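Local coordinates for sensor histidine kinase (Pseudomonas syringae pv. tomato, PDB 3CIT), which is a putative sensor histidine kinase of a two-component system, represented here by its GAF domain, and as a whole probably acts as a dimeric phosphorelay sensor, at residues Leu14-Asp19 against Glu132-Leu137; Cys98-Pro103 against Leu115-Ser120; Arg105-Gly110 against His144-Arg149. All blocks are in the same frame, centred on the assembly; numbering follows the deposited sequence.

The three contacts join the terminal helices, pair two strands of the sheet, and fasten the hairpin loop to the last helix of this GAF domain. Interaction 1 packs helix 3-26 along helix 128-156, and interaction 2 pairs the strands of the hairpin 98-105/111-119; their centres lie about 16 Å apart and they touch directly, Leu134 resting on Leu102 and Leu117. Interaction 3 joins the hairpin loop to a later part of helix 128-156, its centre about 18 Å from that of interaction 1 and about 21 Å from that of interaction 2. Interactions 1 and 3 both border the second subunit; no other chain of the assembly touches interaction 2, where a glycerol, probably from the crystallisation liquor, lies about 3 Å from the side chain of Asn119.

Interaction 1 of 3, residues Leu14-Asp19 against Glu132-Leu137; sequences LRLLVD and ESLQLL
Leu17 and Leu16 carry the apolar contact from helix 3-26, Leu16 meeting Leu134 and Leu137, and Leu17 meeting Ser133, Leu136 and the backbone at Leu137. Leu17 lays its CD2 against CD2 of Leu136 at 3.9 Å, the two side chains crossing at about a right angle, while its CD1 also meets the Leu136 methyl. On Leu16, CG stands anti to the backbone N (chi1 174°), which swings the branched end toward helix 128-156; its CD2 lies 3.9 Å from Leu134 CD2, and its CD1 lies 4.1 Å from CD2 of Leu137. Both of these pairs again meet roughly perpendicularly.

The two helix segments run almost exactly parallel, 3° apart with axes 9.9 Å from each other. In this GAF domain the last helix, 128-156, lies against the sheet, and the first, 3-26, packs alongside it. Leu134 reaches Leu100 of strand 98-105, and Leu136 packs on Leu17 of the second subunit, so the same helix serves both the domain core and the subunit interface.

Contacts with polar atoms are of van der Waals type. Leu17 CD2 presses on the backbone at Ser133 O, 3.5 Å away, a carbonyl already engaged by Leu137 N within the helix. Leu17 CD1 passes 4.2 Å from Ser133 OG, and that buried hydroxyl is satisfied by a hydrogen bond with the carbonyl of Glu129.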
loop_
_atom_site.group_PDB
_atom_site.type_symbol
_atom_site.label_atom_id
_atom_site.label_comp_id
_atom_site.label_asym_id
_atom_site.label_seq_id
_atom_site.Cartn_x
_atom_site.Cartn_y
_atom_site.Cartn_z
ATOM N N LEU A 14 -10.287 6.202 -13.197
ATOM C CA LEU A 14 -11.593 5.621 -12.867
ATOM C C LEU A 14 -12.202 4.846 -14.038
ATOM O O LEU A 14 -12.744 3.762 -13.846
ATOM C CB LEU A 14 -12.548 6.693 -12.356
ATOM C CG LEU A 14 -12.160 7.204 -10.952
ATOM C CD1 LEU A 14 -12.910 8.506 -10.647
ATOM C CD2 LEU A 14 -12.494 6.189 -9.894
ATOM N N ARG A 15 -12.119 5.392 -15.245
ATOM C CA ARG A 15 -12.618 4.671 -16.420
ATOM C C ARG A 15 -11.921 3.334 -16.563
ATOM O O ARG A 15 -12.570 2.327 -16.808
ATOM C CB ARG A 15 -12.431 5.485 -17.695
ATOM C CG ARG A 15 -13.283 6.697 -17.795
ATOM C CD ARG A 15 -13.322 7.202 -19.267
ATOM N NE ARG A 15 -12.053 7.818 -19.691
ATOM C CZ ARG A 15 -11.683 9.078 -19.427
ATOM N NH1 ARG A 15 -12.460 9.903 -18.733
ATOM N NH2 ARG A 15 -10.522 9.528 -19.885
ATOM N N LEU A 16 -10.596 3.328 -16.435
ATOM C CA LEU A 16 -9.786 2.106 -16.560
ATOM C C LEU A 16 -10.287 1.047 -15.576
ATOM O O LEU A 16 -10.535 -0.116 -15.945
ATOM C CB LEU A 16 -8.292 2.391 -16.295
ATOM C CG LEU A 16 -7.309 1.192 -16.243
ATOM C CD1 LEU A 16 -7.019 0.643 -17.667
ATOM C CD2 LEU A 16 -6.018 1.527 -15.505
ATOM N N LEU A 17 -10.445 1.459 -14.337
ATOM C CA LEU A 17 -10.839 0.565 -13.258
ATOM C C LEU A 17 -12.296 0.068 -13.380
ATOM O O LEU A 17 -12.533 -1.133 -13.337
ATOM C CB LEU A 17 -10.630 1.258 -11.900
ATOM C CG LEU A 17 -9.171 1.497 -11.505
ATOM C CD1 LEU A 17 -9.064 2.432 -10.336
ATOM C CD2 LEU A 17 -8.542 0.149 -11.226
ATOM N N VAL A 18 -13.249 0.986 -13.503
ATOM C CA VAL A 18 -14.656 0.618 -13.617
ATOM C C VAL A 18 -14.899 -0.182 -14.886
ATOM O O VAL A 18 -15.475 -1.275 -14.831
ATOM C CB VAL A 18 -15.586 1.841 -13.462
ATOM C CG1 VAL A 18 -17.073 1.488 -13.815
ATOM C CG2 VAL A 18 -15.465 2.413 -12.017
ATOM N N ASP A 19 -14.419 0.307 -16.020
ATOM C CA ASP A 19 -14.676 -0.364 -17.277
ATOM C C ASP A 19 -14.028 -1.751 -17.337
ATOM O O ASP A 19 -14.672 -2.725 -17.749
ATOM C CB ASP A 19 -14.207 0.492 -18.452
ATOM C CG ASP A 19 -15.069 1.726 -18.651
ATOM O OD1 ASP A 19 -16.083 1.869 -17.933
ATOM O OD2 ASP A 19 -14.753 2.546 -19.542
ATOM N N GLU A 132 -0.834 3.188 -8.603
ATOM C CA GLU A 132 -1.853 2.707 -7.687
ATOM C C GLU A 132 -3.091 2.124 -8.393
ATOM O O GLU A 132 -3.636 1.131 -7.951
ATOM C CB GLU A 132 -2.318 3.836 -6.766
ATOM C CG GLU A 132 -1.358 4.270 -5.729
ATOM C CD GLU A 132 -2.031 5.301 -4.780
ATOM O OE1 GLU A 132 -2.227 6.431 -5.171
ATOM O OE2 GLU A 132 -2.357 4.943 -3.659
ATOM N N SER A 133 -3.517 2.747 -9.483
ATOM C CA SER A 133 -4.630 2.255 -10.284
ATOM C C SER A 133 -4.278 0.915 -10.933
ATOM O O SER A 133 -5.087 -0.022 -10.899
ATOM C CB SER A 133 -5.034 3.321 -11.324
ATOM O OG SER A 133 -5.442 4.491 -10.659
ATOM N N LEU A 134 -3.079 0.805 -11.518
ATOM C CA LEU A 134 -2.632 -0.467 -12.097
ATOM C C LEU A 134 -2.514 -1.560 -11.039
ATOM O O LEU A 134 -2.864 -2.700 -11.312
ATOM C CB LEU A 134 -1.297 -0.319 -12.843
ATOM C CG LEU A 134 -1.358 0.588 -14.074
ATOM C CD1 LEU A 134 -0.010 0.733 -14.741
ATOM C CD2 LEU A 134 -2.379 0.059 -15.088
ATOM N N GLN A 135 -2.036 -1.221 -9.848
ATOM C CA GLN A 135 -2.002 -2.181 -8.751
ATOM C C GLN A 135 -3.403 -2.681 -8.391
ATOM O O GLN A 135 -3.625 -3.876 -8.192
ATOM C CB GLN A 135 -1.297 -1.601 -7.512
ATOM C CG GLN A 135 -1.264 -2.629 -6.351
ATOM C CD GLN A 135 -0.502 -3.961 -6.709
ATOM O OE1 GLN A 135 -1.110 -5.034 -7.063
ATOM N NE2 GLN A 135 0.830 -3.881 -6.630
ATOM N N LEU A 136 -4.376 -1.780 -8.308
ATOM C CA LEU A 136 -5.755 -2.233 -8.089
ATOM C C LEU A 136 -6.278 -3.093 -9.251
ATOM O O LEU A 136 -6.981 -4.084 -9.047
ATOM C CB LEU A 136 -6.696 -1.052 -7.837
ATOM C CG LEU A 136 -8.154 -1.436 -7.536
ATOM C CD1 LEU A 136 -8.242 -2.337 -6.274
ATOM C CD2 LEU A 136 -9.011 -0.177 -7.366
ATOM N N LEU A 137 -5.998 -2.705 -10.486
ATOM C CA LEU A 137 -6.401 -3.553 -11.636
ATOM C C LEU A 137 -5.833 -4.997 -11.506
ATOM O O LEU A 137 -6.542 -5.999 -11.778
ATOM C CB LEU A 137 -5.916 -2.932 -12.928
ATOM C CG LEU A 137 -6.506 -3.469 -14.207
ATOM C CD1 LEU A 137 -8.035 -3.353 -14.119
ATOM C CD2 LEU A 137 -5.936 -2.604 -15.351
#

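Interaction 2 of 3, residues Cys98-Pro103 against Leu115-Ser120; sequences CVLLLP and LVLANS
Five backbone hydrogen bonds join Cys98-Leu102 to Leu115-Asn119. Leu100 and Leu117 exchange a reciprocal pair, Leu100 N to Leu117 O at 2.8 Å and Leu117 N to Leu100 O at 2.9 Å. Leu102 and Leu115 form a second such pair, and Asn119 N donates to Cys98 O, making Cys98-Asn119 a hydrogen-bonded pair as well. In the non-hydrogen-bonded pairs between them, CA-H groups point at carbonyls: Val99 CA lies 3.2 Å from Leu117 O, and Ala118 CA is equally near Cys98 O.

The apolar side chains fall on two faces. On one, Val99 CG1, placed anti to its nitrogen by a chi1 of 176°, meets Val116 CG1 at 3.6 Å, and Leu101 CD2 lies alongside Val116 CG2 at 3.8 Å with both side chains pointing the same way; Leu75 covers Val99 and Val116. On the other face Leu100 and Leu117 stand side by side, CD2 of the former 4.1 Å from CD1 of the latter, and Leu102 CD1 meets Leu115 CD2 at 4.0 Å from an oblique approach. Helix 128-156 and Leu37 of helix 29-43 cover this leucine layer.

At the end of the pairing, Asn119 ND2 bonds to Val121 O, while OD1 bonds to Asp47 N and to a glycerol probably from the crystallisation liquor. Strands 87-90 beside 98-105 and 48-53 beside 111-119 continue the pairing outward, which places both hairpin strands in the interior of the 2-1-5-4-3 antiparallel sheet of the GAF fold, 111-119 in the middle.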
loop_
_atom_site.group_PDB
_atom_site.type_symbol
_atom_site.label_atom_id
_atom_site.label_comp_id
_atom_site.label_asym_id
_atom_site.label_seq_id
_atom_site.Cartn_x
_atom_site.Cartn_y
_atom_site.Cartn_z
ATOM N N CYS A 98 13.302 -0.424 -18.119
ATOM C CA CYS A 98 12.342 0.004 -17.100
ATOM C C CYS A 98 11.318 -1.122 -16.973
ATOM O O CYS A 98 10.760 -1.570 -17.982
ATOM C CB CYS A 98 11.653 1.333 -17.549
ATOM S SG CYS A 98 12.789 2.649 -17.420
ATOM N N VAL A 99 11.038 -1.521 -15.734
ATOM C CA VAL A 99 10.071 -2.560 -15.420
ATOM C C VAL A 99 9.261 -2.165 -14.185
ATOM O O VAL A 99 9.813 -1.677 -13.204
ATOM C CB VAL A 99 10.779 -3.896 -15.168
ATOM C CG1 VAL A 99 9.762 -5.010 -14.723
ATOM C CG2 VAL A 99 11.549 -4.307 -16.428
ATOM N N LEU A 100 7.962 -2.408 -14.257
ATOM C CA LEU A 100 7.027 -2.216 -13.138
ATOM C C LEU A 100 6.402 -3.573 -12.801
ATOM O O LEU A 100 5.833 -4.250 -13.682
ATOM C CB LEU A 100 5.967 -1.187 -13.528
ATOM C CG LEU A 100 4.859 -0.874 -12.530
ATOM C CD1 LEU A 100 5.390 -0.274 -11.186
ATOM C CD2 LEU A 100 3.692 -0.010 -13.140
ATOM N N LEU A 101 6.522 -3.974 -11.538
ATOM C CA LEU A 101 5.936 -5.216 -11.037
ATOM C C LEU A 101 4.707 -4.884 -10.203
ATOM O O LEU A 101 4.784 -4.005 -9.335
ATOM C CB LEU A 101 6.972 -5.940 -10.172
ATOM C CG LEU A 101 8.315 -6.278 -10.844
ATOM C CD1 LEU A 101 9.167 -7.063 -9.852
ATOM C CD2 LEU A 101 8.090 -7.065 -12.085
ATOM N N LEU A 102 3.598 -5.580 -10.465
ATOM C CA LEU A 102 2.344 -5.445 -9.722
ATOM C C LEU A 102 1.895 -6.856 -9.288
ATOM O O LEU A 102 1.415 -7.638 -10.098
ATOM C CB LEU A 102 1.263 -4.777 -10.576
ATOM C CG LEU A 102 1.733 -3.495 -11.295
ATOM C CD1 LEU A 102 0.920 -3.125 -12.505
ATOM C CD2 LEU A 102 1.804 -2.347 -10.240
ATOM N N PRO A 103 2.045 -7.175 -8.010
ATOM C CA PRO A 103 1.678 -8.476 -7.531
ATOM C C PRO A 103 0.198 -8.776 -7.645
ATOM O O PRO A 103 -0.652 -7.873 -7.528
ATOM C CB PRO A 103 2.064 -8.441 -6.041
ATOM C CG PRO A 103 2.981 -7.338 -5.889
ATOM C CD PRO A 103 2.625 -6.341 -6.934
ATOM N N LEU A 115 1.901 -9.055 -12.462
ATOM C CA LEU A 115 1.774 -8.355 -13.720
ATOM C C LEU A 115 3.076 -7.576 -13.917
ATOM O O LEU A 115 3.494 -6.821 -13.020
ATOM C CB LEU A 115 0.518 -7.461 -13.662
ATOM C CG LEU A 115 0.046 -6.708 -14.890
ATOM C CD1 LEU A 115 -0.266 -7.701 -16.003
ATOM C CD2 LEU A 115 -1.209 -5.803 -14.531
ATOM N N VAL A 116 3.740 -7.785 -15.051
ATOM C CA VAL A 116 5.046 -7.229 -15.311
ATOM C C VAL A 116 4.882 -6.323 -16.524
ATOM O O VAL A 116 4.563 -6.799 -17.619
ATOM C CB VAL A 116 6.116 -8.315 -15.600
ATOM C CG1 VAL A 116 7.559 -7.665 -15.860
ATOM C CG2 VAL A 116 6.233 -9.364 -14.454
ATOM N N LEU A 117 5.038 -5.020 -16.331
ATOM C CA LEU A 117 5.044 -4.082 -17.441
ATOM C C LEU A 117 6.483 -3.662 -17.656
ATOM O O LEU A 117 7.263 -3.539 -16.698
ATOM C CB LEU A 117 4.184 -2.849 -17.122
ATOM C CG LEU A 117 2.789 -3.117 -16.532
ATOM C CD1 LEU A 117 1.991 -1.760 -16.400
ATOM C CD2 LEU A 117 2.049 -4.143 -17.320
ATOM N N ALA A 118 6.861 -3.426 -18.911
ATOM C CA ALA A 118 8.247 -3.126 -19.218
ATOM C C ALA A 118 8.317 -2.225 -20.420
ATOM O O ALA A 118 7.415 -2.245 -21.244
ATOM C CB ALA A 118 9.035 -4.419 -19.486
ATOM N N ASN A 119 9.379 -1.443 -20.539
ATOM C CA ASN A 119 9.516 -0.546 -21.672
ATOM C C ASN A 119 10.888 -0.704 -22.326
ATOM O O ASN A 119 11.892 -0.930 -21.645
ATOM C CB ASN A 119 9.269 0.899 -21.232
ATOM C CG ASN A 119 8.852 1.793 -22.380
ATOM O OD1 ASN A 119 7.861 1.493 -23.081
ATOM N ND2 ASN A 119 9.646 2.873 -22.643
ATOM N N SER A 120 10.921 -0.566 -23.657
ATOM C CA SER A 120 12.145 -0.727 -24.423
ATOM C C SER A 120 13.133 0.412 -24.264
ATOM O O SER A 120 14.296 0.243 -24.600
ATOM C CB SER A 120 11.806 -0.881 -25.907
ATOM O OG SER A 120 11.125 0.273 -26.375
#

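Interaction 3 of 3, residues Arg105-Gly110 against His144-Arg149; sequences RGADEG and HLENNR
Glu146 reaches from helix 128-156 into the hairpin loop and grips two successive amides, those of Ala107 and Asp108. From CB the chain runs straight: CG is anti to the backbone N (chi1 179°) and the chain stays extended beyond CG, carrying the carboxylate well out from the helix to the loop. The first atom to meet the loop is CD, which comes within 3.4 Å of Ala107 N. At the tip, OE1 accepts from Ala107 N at 2.7 Å through its syn lone pair, in a nearly straight bond of 170° at the hydrogen; Ala107 CB rests 3.5 Å from the same oxygen, and Gly106 CA is equally close. OE2 accepts from Asp108 N at 3.0 Å, also on the syn side but with the donor 27° out of the carboxylate plane, and Asp108 CB closes in on it at 3.2 Å. OE1 has a further partner in the amide of Asn147 of the second subunit, and Phe112 of strand 111-119 packs against the glutamate.

About one helical turn farther on, Arg149 makes a looser connection. Its chain bends at chi3, and NH2 forms a salt bridge with Asp108 OD2 at 3.5 Å, while a water that donates to OD2 accepts from NH1. The carboxylate and guanidinium planes are only modestly inclined to each other. Asp108 also turns back on its own loop, its OD1 accepting from Glu109 N from above the carboxylate plane.

With both oxygens bonded to backbone N-H groups, the buried Glu146 carboxylate is fixed in rotation and probably stabilised as an anion, and it holds the hairpin turn to the helix at a place where the second subunit also bonds to the glutamate.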
loop_
_atom_site.group_PDB
_atom_site.type_symbol
_atom_site.label_atom_id
_atom_site.label_comp_id
_atom_site.label_asym_id
_atom_site.label_seq_id
_atom_site.Cartn_x
_atom_site.Cartn_y
_atom_site.Cartn_z
ATOM N N ARG A 105 -2.578 -10.870 -5.666
ATOM C CA ARG A 105 -2.882 -11.487 -4.392
ATOM C C ARG A 105 -4.385 -11.571 -4.245
ATOM O O ARG A 105 -5.084 -10.564 -4.419
ATOM C CB ARG A 105 -2.270 -10.671 -3.267
ATOM C CG ARG A 105 -2.436 -11.322 -1.911
ATOM C CD ARG A 105 -1.747 -10.523 -0.813
ATOM N NE ARG A 105 -0.294 -10.428 -1.000
ATOM C CZ ARG A 105 0.593 -11.266 -0.451
ATOM N NH1 ARG A 105 0.194 -12.254 0.322
ATOM N NH2 ARG A 105 1.896 -11.107 -0.656
ATOM N N GLY A 106 -4.879 -12.778 -3.962
ATOM C CA GLY A 106 -6.290 -12.986 -3.698
ATOM C C GLY A 106 -6.520 -13.213 -2.221
ATOM O O GLY A 106 -5.889 -12.582 -1.345
ATOM N N ALA A 107 -7.450 -14.125 -1.950
ATOM C CA ALA A 107 -7.844 -14.475 -0.613
ATOM C C ALA A 107 -6.849 -15.472 -0.001
ATOM O O ALA A 107 -6.647 -15.469 1.198
ATOM C CB ALA A 107 -9.277 -15.066 -0.635
ATOM N N ASP A 108 -6.220 -16.299 -0.834
ATOM C CA ASP A 108 -5.283 -17.308 -0.357
ATOM C C ASP A 108 -4.007 -16.624 0.145
ATOM O O ASP A 108 -3.736 -15.456 -0.167
ATOM C CB ASP A 108 -4.985 -18.302 -1.478
ATOM C CG ASP A 108 -4.398 -19.642 -0.982
ATOM O OD1 ASP A 108 -4.305 -19.888 0.244
ATOM O OD2 ASP A 108 -4.057 -20.449 -1.864
ATOM N N GLU A 109 -3.235 -17.327 0.963
ATOM C CA GLU A 109 -1.994 -16.749 1.465
ATOM C C GLU A 109 -0.979 -16.669 0.347
ATOM O O GLU A 109 -0.824 -17.605 -0.446
ATOM C CB GLU A 109 -1.420 -17.530 2.656
ATOM C CG GLU A 109 -1.420 -16.718 3.948
ATOM C CD GLU A 109 -0.310 -15.682 4.006
ATOM O OE1 GLU A 109 0.592 -15.877 4.853
ATOM O OE2 GLU A 109 -0.321 -14.687 3.220
ATOM N N GLY A 110 -0.298 -15.535 0.300
ATOM C CA GLY A 110 0.776 -15.307 -0.631
ATOM C C GLY A 110 0.325 -14.703 -1.950
ATOM O O GLY A 110 -0.827 -14.909 -2.387
ATOM N N HIS A 144 -10.440 -12.659 -9.535
ATOM C CA HIS A 144 -11.176 -13.394 -10.555
ATOM C C HIS A 144 -10.428 -14.642 -11.034
ATOM O O HIS A 144 -11.035 -15.691 -11.228
ATOM C CB HIS A 144 -11.509 -12.449 -11.723
ATOM C CG HIS A 144 -12.508 -11.396 -11.356
ATOM N ND1 HIS A 144 -13.767 -11.707 -10.873
ATOM C CD2 HIS A 144 -12.436 -10.045 -11.368
ATOM C CE1 HIS A 144 -14.413 -10.592 -10.587
ATOM N NE2 HIS A 144 -13.632 -9.569 -10.887
ATOM N N LEU A 145 -9.117 -14.532 -11.207
ATOM C CA LEU A 145 -8.290 -15.685 -11.577
ATOM C C LEU A 145 -8.289 -16.727 -10.457
ATOM O O LEU A 145 -8.363 -17.931 -10.707
ATOM C CB LEU A 145 -6.860 -15.264 -11.899
ATOM C CG LEU A 145 -6.625 -14.508 -13.216
ATOM C CD1 LEU A 145 -5.160 -14.102 -13.329
ATOM C CD2 LEU A 145 -7.073 -15.381 -14.428
ATOM N N GLU A 146 -8.214 -16.256 -9.221
ATOM C CA GLU A 146 -8.240 -17.147 -8.067
ATOM C C GLU A 146 -9.577 -17.853 -7.940
ATOM O O GLU A 146 -9.627 -19.064 -7.731
ATOM C CB GLU A 146 -7.919 -16.375 -6.797
ATOM C CG GLU A 146 -7.959 -17.238 -5.568
ATOM C CD GLU A 146 -7.670 -16.471 -4.343
ATOM O OE1 GLU A 146 -8.522 -15.634 -3.964
ATOM O OE2 GLU A 146 -6.568 -16.660 -3.791
ATOM N N ASN A 147 -10.665 -17.107 -8.113
ATOM C CA ASN A 147 -11.987 -17.715 -8.147
ATOM C C ASN A 147 -12.040 -18.879 -9.140
ATOM O O ASN A 147 -12.398 -20.000 -8.765
ATOM C CB ASN A 147 -13.056 -16.658 -8.465
ATOM C CG ASN A 147 -14.463 -17.188 -8.285
ATOM O OD1 ASN A 147 -15.118 -17.515 -9.268
ATOM N ND2 ASN A 147 -14.919 -17.306 -7.038
ATOM N N ASN A 148 -11.655 -18.623 -10.387
ATOM C CA ASN A 148 -11.617 -19.668 -11.430
ATOM C C ASN A 148 -10.791 -20.887 -11.051
ATOM O O ASN A 148 -11.245 -22.046 -11.214
ATOM C CB ASN A 148 -11.078 -19.082 -12.734
ATOM C CG ASN A 148 -10.878 -20.135 -13.814
ATOM O OD1 ASN A 148 -9.746 -20.571 -14.084
ATOM N ND2 ASN A 148 -11.980 -20.565 -14.432
ATOM N N ARG A 149 -9.569 -20.645 -10.583
ATOM C CA ARG A 149 -8.691 -21.713 -10.111
ATOM C C ARG A 149 -9.366 -22.569 -9.042
ATOM O O ARG A 149 -9.365 -23.807 -9.133
ATOM C CB ARG A 149 -7.388 -21.149 -9.545
ATOM C CG ARG A 149 -6.438 -22.230 -9.039
ATOM C CD ARG A 149 -5.139 -21.658 -8.541
ATOM N NE ARG A 149 -5.287 -20.937 -7.271
ATOM C CZ ARG A 149 -5.402 -21.527 -6.079
ATOM N NH1 ARG A 149 -5.398 -22.857 -5.966
ATOM N NH2 ARG A 149 -5.512 -20.779 -4.988
HETATM O O HOH W 1 -4.990 -23.187 -2.844
#